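Local coordinates for protein cyclopropane mycolic acid synthase 1 (Mycobacterium tuberculosis, PDB 1KPH) that converts a double bond at the distal position of an alpha mycolic acid into a cyclopropane ring, using S-adenosyl-L-methionine as the source of the methylene group, at residues A[54-59]-A[132-137]; A[77-82]-A[101-106]; A[206-211]-A[279-284]. One frame throughout, in Å; residues are numbered along the deposited sequence.

Contact 1. Residues A[54-59]-A[132-137]. With SAH (S-adenosyl-L-homocysteine), chain F; 10A (didecyl-dimethyl-ammonium), chain G.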
# COMPACT_ATOMS: atom_id res chain seq x y z
N ASP A 54 10.89 6.26 4.47
CA ASP A 54 11.49 7.57 4.71
C ASP A 54 11.13 8.56 3.59
O ASP A 54 10.91 9.74 3.85
CB ASP A 54 13.00 7.45 4.85
CG ASP A 54 13.42 6.86 6.19
OD1 ASP A 54 14.55 6.35 6.30
OD2 ASP A 54 12.61 6.92 7.14
N LEU A 55 11.07 8.06 2.35
CA LEU A 55 10.73 8.90 1.21
C LEU A 55 9.32 9.45 1.40
O LEU A 55 9.06 10.63 1.16
CB LEU A 55 10.79 8.09 -0.09
CG LEU A 55 10.38 8.85 -1.35
CD1 LEU A 55 11.42 9.91 -1.69
CD2 LEU A 55 10.23 7.88 -2.51
N ALA A 56 8.40 8.59 1.85
CA ALA A 56 7.02 8.99 2.08
C ALA A 56 6.89 9.90 3.30
O ALA A 56 6.28 10.97 3.22
CB ALA A 56 6.13 7.76 2.24
N LEU A 57 7.45 9.48 4.42
CA LEU A 57 7.36 10.28 5.64
C LEU A 57 8.11 11.60 5.53
O LEU A 57 7.70 12.61 6.12
CB LEU A 57 7.89 9.48 6.84
CG LEU A 57 7.14 8.19 7.20
CD1 LEU A 57 7.72 7.62 8.50
CD2 LEU A 57 5.64 8.48 7.38
N GLY A 58 9.19 11.60 4.76
CA GLY A 58 9.98 12.80 4.59
C GLY A 58 9.29 13.91 3.82
O GLY A 58 9.80 15.03 3.74
N LYS A 59 8.11 13.62 3.27
CA LYS A 59 7.36 14.61 2.50
C LYS A 59 6.25 15.25 3.35
O LYS A 59 5.59 16.19 2.92
CB LYS A 59 6.74 13.96 1.26
CG LYS A 59 7.75 13.48 0.22
CD LYS A 59 7.09 12.64 -0.89
CE LYS A 59 8.11 12.11 -1.88
NZ LYS A 59 7.49 11.35 -3.01
N ARG A 132 -1.23 14.84 9.99
CA ARG A 132 -0.75 14.41 8.67
C ARG A 132 -1.32 13.05 8.31
O ARG A 132 -1.76 12.29 9.17
CB ARG A 132 0.78 14.36 8.66
CG ARG A 132 1.46 15.72 8.86
CD ARG A 132 1.21 16.64 7.68
NE ARG A 132 1.94 17.90 7.79
CZ ARG A 132 1.57 18.92 8.56
NH1 ARG A 132 0.47 18.85 9.28
NH2 ARG A 132 2.32 20.02 8.60
N ILE A 133 -1.31 12.74 7.02
CA ILE A 133 -1.82 11.46 6.56
C ILE A 133 -0.88 10.77 5.58
O ILE A 133 -0.26 11.41 4.73
CB ILE A 133 -3.18 11.60 5.85
CG1 ILE A 133 -4.21 12.25 6.78
CG2 ILE A 133 -3.67 10.23 5.39
CD1 ILE A 133 -5.58 12.45 6.14
N VAL A 134 -0.78 9.45 5.72
CA VAL A 134 0.04 8.67 4.81
C VAL A 134 -0.78 7.43 4.47
O VAL A 134 -1.43 6.86 5.34
CB VAL A 134 1.39 8.24 5.46
CG1 VAL A 134 1.15 7.38 6.68
CG2 VAL A 134 2.24 7.49 4.44
N SER A 135 -0.78 7.05 3.21
CA SER A 135 -1.51 5.86 2.78
C SER A 135 -0.73 5.23 1.66
O SER A 135 -0.58 5.81 0.57
CB SER A 135 -2.92 6.22 2.32
OG SER A 135 -3.67 5.04 2.06
N ILE A 136 -0.23 4.03 1.92
CA ILE A 136 0.57 3.30 0.94
C ILE A 136 -0.06 1.98 0.53
O ILE A 136 -0.23 1.08 1.35
CB ILE A 136 1.99 3.03 1.51
CG1 ILE A 136 2.67 4.36 1.83
CG2 ILE A 136 2.81 2.24 0.50
CD1 ILE A 136 3.85 4.25 2.76
N GLY A 137 -0.42 1.88 -0.74
CA GLY A 137 -1.01 0.66 -1.26
C GLY A 137 -2.35 0.24 -0.69
O GLY A 137 -2.66 -0.95 -0.67
N SAH F . 0.52 0.25 3.91
CA SAH F . 1.05 -1.07 4.25
CB SAH F . 0.09 -2.20 3.82
CG SAH F . -0.47 -2.18 2.38
C SAH F . 2.43 -1.31 3.60
OXT SAH F . 3.08 -2.30 3.94
C5' SAH F . -3.19 -2.75 1.96
C4' SAH F . -3.63 -2.28 3.34
O4' SAH F . -4.69 -1.28 3.30
C3' SAH F . -4.15 -3.41 4.22
O3' SAH F . -3.59 -3.27 5.56
C2' SAH F . -5.65 -3.22 4.21
O2' SAH F . -6.29 -3.78 5.36
C1' SAH F . -5.78 -1.73 4.14
N9 SAH F . -7.07 -1.28 3.62
C8 SAH F . -7.75 -1.62 2.50
N7 SAH F . -8.89 -1.03 2.30
C5 SAH F . -8.98 -0.20 3.41
C6 SAH F . -10.04 0.81 3.91
N6 SAH F . -11.17 1.08 3.24
N1 SAH F . -9.77 1.46 5.09
C2 SAH F . -8.61 1.18 5.76
N3 SAH F . -7.62 0.32 5.43
C4 SAH F . -7.88 -0.34 4.23
C1 10A G . -7.05 -3.98 -12.56
C2 10A G . -7.43 -4.47 -11.16
C3 10A G . -6.33 -4.11 -10.16
C4 10A G . -6.57 -4.56 -8.71
C5 10A G . -5.36 -4.11 -7.89
C6 10A G . -5.36 -4.52 -6.41
C7 10A G . -4.04 -3.99 -5.85
C8 10A G . -3.72 -4.42 -4.41
C9 10A G . -2.33 -3.86 -4.04
C10 10A G . -1.87 -4.42 -2.70
N1 10A G . -0.44 -4.23 -2.17
C11 10A G . -0.36 -5.02 -0.88
C12 10A G . -0.17 -2.79 -1.81
C13 10A G . 0.70 -4.65 -3.11
C14 10A G . 0.82 -6.09 -3.71
C15 10A G . 1.79 -6.26 -4.90
C16 10A G . 1.53 -5.48 -6.21
C17 10A G . 0.24 -5.91 -6.93
C18 10A G . 0.01 -5.15 -8.25
C19 10A G . -1.29 -5.63 -8.92
C20 10A G . -1.47 -4.90 -10.26
C21 10A G . -2.73 -5.37 -10.99
C22 10A G . -2.83 -4.61 -12.32
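The methyl group of Ala56 sits above two side chains of one strand, Val134 and Ile136, and this pairs helix 45-57 with a central strand of the Rossmann-like methyltransferase sheet. No hydrogen bond joins the two segments. At the closest backbone approach Ala56 CA and Val134 CA are 7.5 Å apart, and the apolar side chains of Ala56, Val134 and Ile136 fill the space between the backbones. Along the strand, Ile133 pairs through backbone hydrogen bonds with Val163 and Leu165 of the adjacent parallel strand. Val134 points toward the helix and brings its CG2 to 4.5 Å from Ala56 CB, while Leu57 lies beside the pair and packs on Leu68 and Ala82. Ser135 points to the other face of the sheet; its OG is hydrogen-bonded to the backbone Val71 O of strand 67-71. Ile136 returns to the helix side. Its CG1 stands beside the backbone N (chi1 -60°) and the chain then extends (chi2 162°), a course that carries CD1 to 4.2 Å from Ala56 CB. The carbonyl of the same residue serves the cofactor product: Ile136 O accepts a 2.8 Å hydrogen bond from the amino N of S-adenosyl-L-homocysteine. The strand thus packs on the helix and ends in the cofactor site, as in other class I methyltransferases. Gly137 leaves the strand with a positive phi (64°). Its carbonyl oxygen borders both ligands, Gly137 O being 3.2 Å from C5' of S-adenosyl-L-homocysteine and 3.3 Å from C12, an N-methyl carbon of the didecyl-dimethyl-ammonium ion.

Contact 2. Residues A[77-82]-A[101-106]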
# COMPACT_ATOMS: atom_id res chain seq x y z
N ALA A 77 4.81 -1.45 9.91
CA ALA A 77 6.20 -0.98 9.81
C ALA A 77 6.30 0.55 9.70
O ALA A 77 7.17 1.17 10.31
CB ALA A 77 6.90 -1.63 8.63
N THR A 78 5.40 1.15 8.92
CA THR A 78 5.42 2.59 8.72
C THR A 78 5.08 3.35 10.00
O THR A 78 5.76 4.32 10.34
CB THR A 78 4.46 2.99 7.58
OG1 THR A 78 4.97 2.48 6.34
CG2 THR A 78 4.32 4.51 7.48
N MET A 79 4.05 2.89 10.70
CA MET A 79 3.62 3.51 11.96
C MET A 79 4.75 3.53 12.99
O MET A 79 5.01 4.56 13.61
CB MET A 79 2.46 2.72 12.58
CG MET A 79 1.10 2.84 11.90
SD MET A 79 -0.03 1.59 12.59
CE MET A 79 -0.45 2.34 14.18
N MET A 80 5.39 2.38 13.19
CA MET A 80 6.46 2.27 14.16
C MET A 80 7.69 3.08 13.78
O MET A 80 8.40 3.60 14.64
CB MET A 80 6.83 0.81 14.39
CG MET A 80 5.66 -0.06 14.87
SD MET A 80 4.67 0.66 16.20
CE MET A 80 5.80 0.52 17.60
N ARG A 81 7.96 3.19 12.48
CA ARG A 81 9.09 3.98 11.98
C ARG A 81 8.80 5.45 12.28
O ARG A 81 9.68 6.20 12.71
CB ARG A 81 9.26 3.77 10.48
CG ARG A 81 10.31 4.67 9.81
CD ARG A 81 11.71 4.29 10.22
NE ARG A 81 12.75 4.96 9.44
CZ ARG A 81 14.05 4.75 9.62
NH1 ARG A 81 14.45 3.88 10.53
NH2 ARG A 81 14.95 5.40 8.89
N ALA A 82 7.55 5.85 12.05
CA ALA A 82 7.14 7.22 12.31
C ALA A 82 7.38 7.54 13.78
O ALA A 82 7.91 8.60 14.12
CB ALA A 82 5.66 7.40 11.96
N ASN A 101 -4.30 -7.42 14.97
CA ASN A 101 -3.77 -8.14 16.12
C ASN A 101 -2.25 -8.01 16.20
O ASN A 101 -1.69 -7.76 17.28
CB ASN A 101 -4.15 -9.62 16.05
CG ASN A 101 -5.64 -9.84 16.26
OD1 ASN A 101 -6.13 -10.97 16.14
ND2 ASN A 101 -6.37 -8.77 16.57
N HIS A 102 -1.57 -8.18 15.07
CA HIS A 102 -0.12 -8.08 15.02
C HIS A 102 0.36 -6.70 15.47
O HIS A 102 1.23 -6.58 16.34
CB HIS A 102 0.38 -8.34 13.59
CG HIS A 102 1.87 -8.27 13.46
ND1 HIS A 102 2.70 -9.29 13.86
CD2 HIS A 102 2.67 -7.29 12.99
CE1 HIS A 102 3.95 -8.94 13.65
NE2 HIS A 102 3.96 -7.73 13.13
N VAL A 103 -0.21 -5.66 14.89
CA VAL A 103 0.16 -4.29 15.25
C VAL A 103 -0.22 -3.99 16.69
O VAL A 103 0.45 -3.20 17.36
CB VAL A 103 -0.51 -3.27 14.30
CG1 VAL A 103 -0.13 -1.86 14.71
CG2 VAL A 103 -0.08 -3.53 12.87
N GLN A 104 -1.29 -4.61 17.17
CA GLN A 104 -1.72 -4.39 18.55
C GLN A 104 -0.64 -4.88 19.51
O GLN A 104 -0.49 -4.33 20.60
CB GLN A 104 -3.04 -5.13 18.82
CG GLN A 104 -3.52 -4.99 20.26
CD GLN A 104 -3.66 -3.55 20.70
OE1 GLN A 104 -4.43 -2.77 20.13
NE2 GLN A 104 -2.90 -3.17 21.74
N GLN A 105 0.11 -5.90 19.11
CA GLN A 105 1.18 -6.40 19.96
C GLN A 105 2.38 -5.47 19.90
O GLN A 105 3.05 -5.25 20.91
CB GLN A 105 1.58 -7.82 19.56
CG GLN A 105 0.60 -8.88 20.06
CD GLN A 105 0.38 -8.79 21.56
OE1 GLN A 105 1.31 -8.99 22.35
NE2 GLN A 105 -0.84 -8.48 21.97
N LEU A 106 2.66 -4.93 18.72
CA LEU A 106 3.77 -4.00 18.57
C LEU A 106 3.51 -2.82 19.51
O LEU A 106 4.39 -2.38 20.24
CB LEU A 106 3.87 -3.51 17.12
CG LEU A 106 4.20 -4.53 16.03
CD1 LEU A 106 4.25 -3.81 14.68
CD2 LEU A 106 5.54 -5.20 16.31
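Met80 lays its CG methylene against a branch of Leu106, with Met80 CG 4.0 Å from Leu106 CD1 and the two side chains crossing at a slant. The thioether does not continue straight from there. It curls at chi2 (-46°) and again at chi3 (-72°), which turns the terminal methyl to run beside the partner helix rather than into it, with Met80 CE 4.2 Å from Leu106 O. The backbones approach each other most closely at this same pair, where the CA atoms of Met80 and Leu106 are 8.1 Å apart. Both helices belong to the nucleotide-binding half of the Rossmann-like fold. Helix 77-86 follows the glycine-rich turn after strand 67-71, helix 97-109 follows strand 89-93, and together with strand 116-119 they make two successive beta-alpha-beta crossovers. The second pair, Met79 and Val103, is buried nearer the sheet: Met79 also touches Asp70 and Cys73, and Val103 touches Val118. No hydrogen bond spans the helices, and the 175 Å² buried between the segments comes largely from these four residues. In the inner pair sulfur meets a methyl group, Met79 SD being 4.1 Å from Val103 CG1, and the side chains cross at about a right angle. Val103 offers CG1 from beside its own carbonyl carbon, on the far side of CB from the backbone N (chi1 179°).

Contact 3. Residues A[206-211]-A[279-284]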
# COMPACT_ATOMS: atom_id res chain seq x y z
N PRO A 206 -6.62 2.94 -10.11
CA PRO A 206 -6.98 4.30 -10.53
C PRO A 206 -5.96 4.77 -11.56
O PRO A 206 -4.81 4.35 -11.53
CB PRO A 206 -6.86 5.08 -9.23
CG PRO A 206 -5.63 4.45 -8.62
CD PRO A 206 -5.87 2.96 -8.85
N SER A 207 -6.39 5.63 -12.47
CA SER A 207 -5.48 6.18 -13.46
C SER A 207 -4.93 7.41 -12.76
O SER A 207 -5.50 7.87 -11.77
CB SER A 207 -6.25 6.62 -14.71
OG SER A 207 -7.01 7.79 -14.43
N ILE A 208 -3.82 7.95 -13.26
CA ILE A 208 -3.23 9.13 -12.64
C ILE A 208 -4.21 10.31 -12.71
O ILE A 208 -4.43 11.00 -11.72
CB ILE A 208 -1.89 9.50 -13.33
CG1 ILE A 208 -0.83 8.44 -12.99
CG2 ILE A 208 -1.43 10.89 -12.89
CD1 ILE A 208 0.53 8.65 -13.65
N PRO A 209 -4.81 10.55 -13.89
CA PRO A 209 -5.76 11.67 -13.97
C PRO A 209 -6.90 11.52 -12.98
O PRO A 209 -7.43 12.51 -12.48
CB PRO A 209 -6.24 11.60 -15.42
CG PRO A 209 -5.02 11.10 -16.14
CD PRO A 209 -4.55 9.99 -15.22
N MET A 210 -7.28 10.28 -12.69
CA MET A 210 -8.37 10.04 -11.75
C MET A 210 -7.99 10.49 -10.34
O MET A 210 -8.81 11.04 -9.61
CB MET A 210 -8.75 8.56 -11.75
CG MET A 210 -10.13 8.28 -11.18
SD MET A 210 -10.52 6.53 -11.21
CE MET A 210 -10.31 6.15 -12.97
N VAL A 211 -6.73 10.26 -9.96
CA VAL A 211 -6.25 10.66 -8.64
C VAL A 211 -6.14 12.18 -8.60
O VAL A 211 -6.54 12.82 -7.62
CB VAL A 211 -4.87 10.04 -8.33
CG1 VAL A 211 -4.33 10.59 -7.01
CG2 VAL A 211 -4.98 8.53 -8.27
N ASP A 279 2.00 1.36 -13.23
CA ASP A 279 2.95 2.26 -12.60
C ASP A 279 2.59 2.35 -11.11
O ASP A 279 1.60 1.77 -10.67
CB ASP A 279 2.82 3.64 -13.27
CG ASP A 279 3.99 4.57 -12.98
OD1 ASP A 279 4.88 4.23 -12.17
OD2 ASP A 279 4.02 5.67 -13.57
N VAL A 280 3.41 3.05 -10.35
CA VAL A 280 3.16 3.24 -8.92
C VAL A 280 3.67 4.64 -8.62
O VAL A 280 4.81 4.99 -8.96
CB VAL A 280 3.88 2.17 -8.04
CG1 VAL A 280 5.38 2.21 -8.27
CG2 VAL A 280 3.55 2.41 -6.57
N ASN A 281 2.83 5.46 -8.00
CA ASN A 281 3.20 6.84 -7.73
C ASN A 281 2.88 7.35 -6.33
O ASN A 281 1.91 6.91 -5.70
CB ASN A 281 2.50 7.76 -8.74
CG ASN A 281 3.00 7.57 -10.15
OD1 ASN A 281 4.00 8.17 -10.55
ND2 ASN A 281 2.32 6.72 -10.91
N GLN A 282 3.70 8.28 -5.87
CA GLN A 282 3.49 8.92 -4.58
C GLN A 282 3.00 10.34 -4.88
O GLN A 282 3.71 11.11 -5.53
CB GLN A 282 4.78 9.01 -3.77
CG GLN A 282 5.42 7.68 -3.44
CD GLN A 282 6.31 7.78 -2.21
OE1 GLN A 282 6.93 8.81 -1.96
NE2 GLN A 282 6.37 6.70 -1.43
N PHE A 283 1.80 10.67 -4.42
CA PHE A 283 1.23 11.99 -4.65
C PHE A 283 1.29 12.81 -3.37
O PHE A 283 0.76 12.41 -2.34
CB PHE A 283 -0.23 11.87 -5.08
CG PHE A 283 -0.44 11.14 -6.37
CD1 PHE A 283 -0.63 11.84 -7.56
CD2 PHE A 283 -0.50 9.75 -6.40
CE1 PHE A 283 -0.86 11.17 -8.76
CE2 PHE A 283 -0.73 9.07 -7.59
CZ PHE A 283 -0.92 9.78 -8.77
N THR A 284 1.96 13.95 -3.44
CA THR A 284 2.05 14.84 -2.29
C THR A 284 0.83 15.76 -2.37
O THR A 284 0.79 16.68 -3.19
CB THR A 284 3.34 15.68 -2.32
OG1 THR A 284 4.48 14.81 -2.28
CG2 THR A 284 3.41 16.63 -1.13
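One face of the Phe283 ring is covered by Val211, whose CG1 stands 3.7 Å from the ring centroid and only 1° off the ring normal, a CH-pi contact over the centre. At the edge, near the ring plane, Ile208 CG2 comes to 4.2 Å from Phe283 CE1. Helix 208-217 is thereby packed on strand 278-286, the strand inserted antiparallel between strands 163-171 and 221-227 of the Rossmann-like sheet (order 3-2-1-4-5-7-6, as in class I methyltransferases). Val211 points its CG1 at the ring by holding it anti to the backbone N (chi1 174°). Ile208 reaches the strand a second time further along, where its CD1 lies 3.8 Å from Asn281 ND2, the two side chains crossing at about a right angle. Asn281 ND2 also gives a weak hydrogen bond to Asp279 OD2 (3.3 Å) and a weak one to Thr170 OG1. Asp279 OD1 in turn accepts from Val280 N, which meets it from above the carboxylate plane, and is hydrogen-bonded to Ser227 OG. At the helix start Ser207 is the N-cap, its OG accepting a 3.0 Å bond from Met210 N at an N-H...O angle of 146°.

In the fold
From the N terminus, helix 45-57 is the first element to enter a contact, and contact 1 closes a long loop when strand 132-136 reaches it. Contact 2 nests inside that loop, closing a short one of 18 residues between the helices of two successive crossovers. The two touch through the salt bridge of Asp54 OD1 with Arg81 NH2 (2.8 Å). Contact 3 follows in series, closing a largely helical loop of 67 residues between helix 208-217 and strand 278-286. Its strand meets contact 1 on the helix 45-57 face of the sheet, through Gln282 and Lys59, while Phe283 faces helix 208-217 on the other. Contacts 2 and 3 do not touch, their centres being about 26 Å apart.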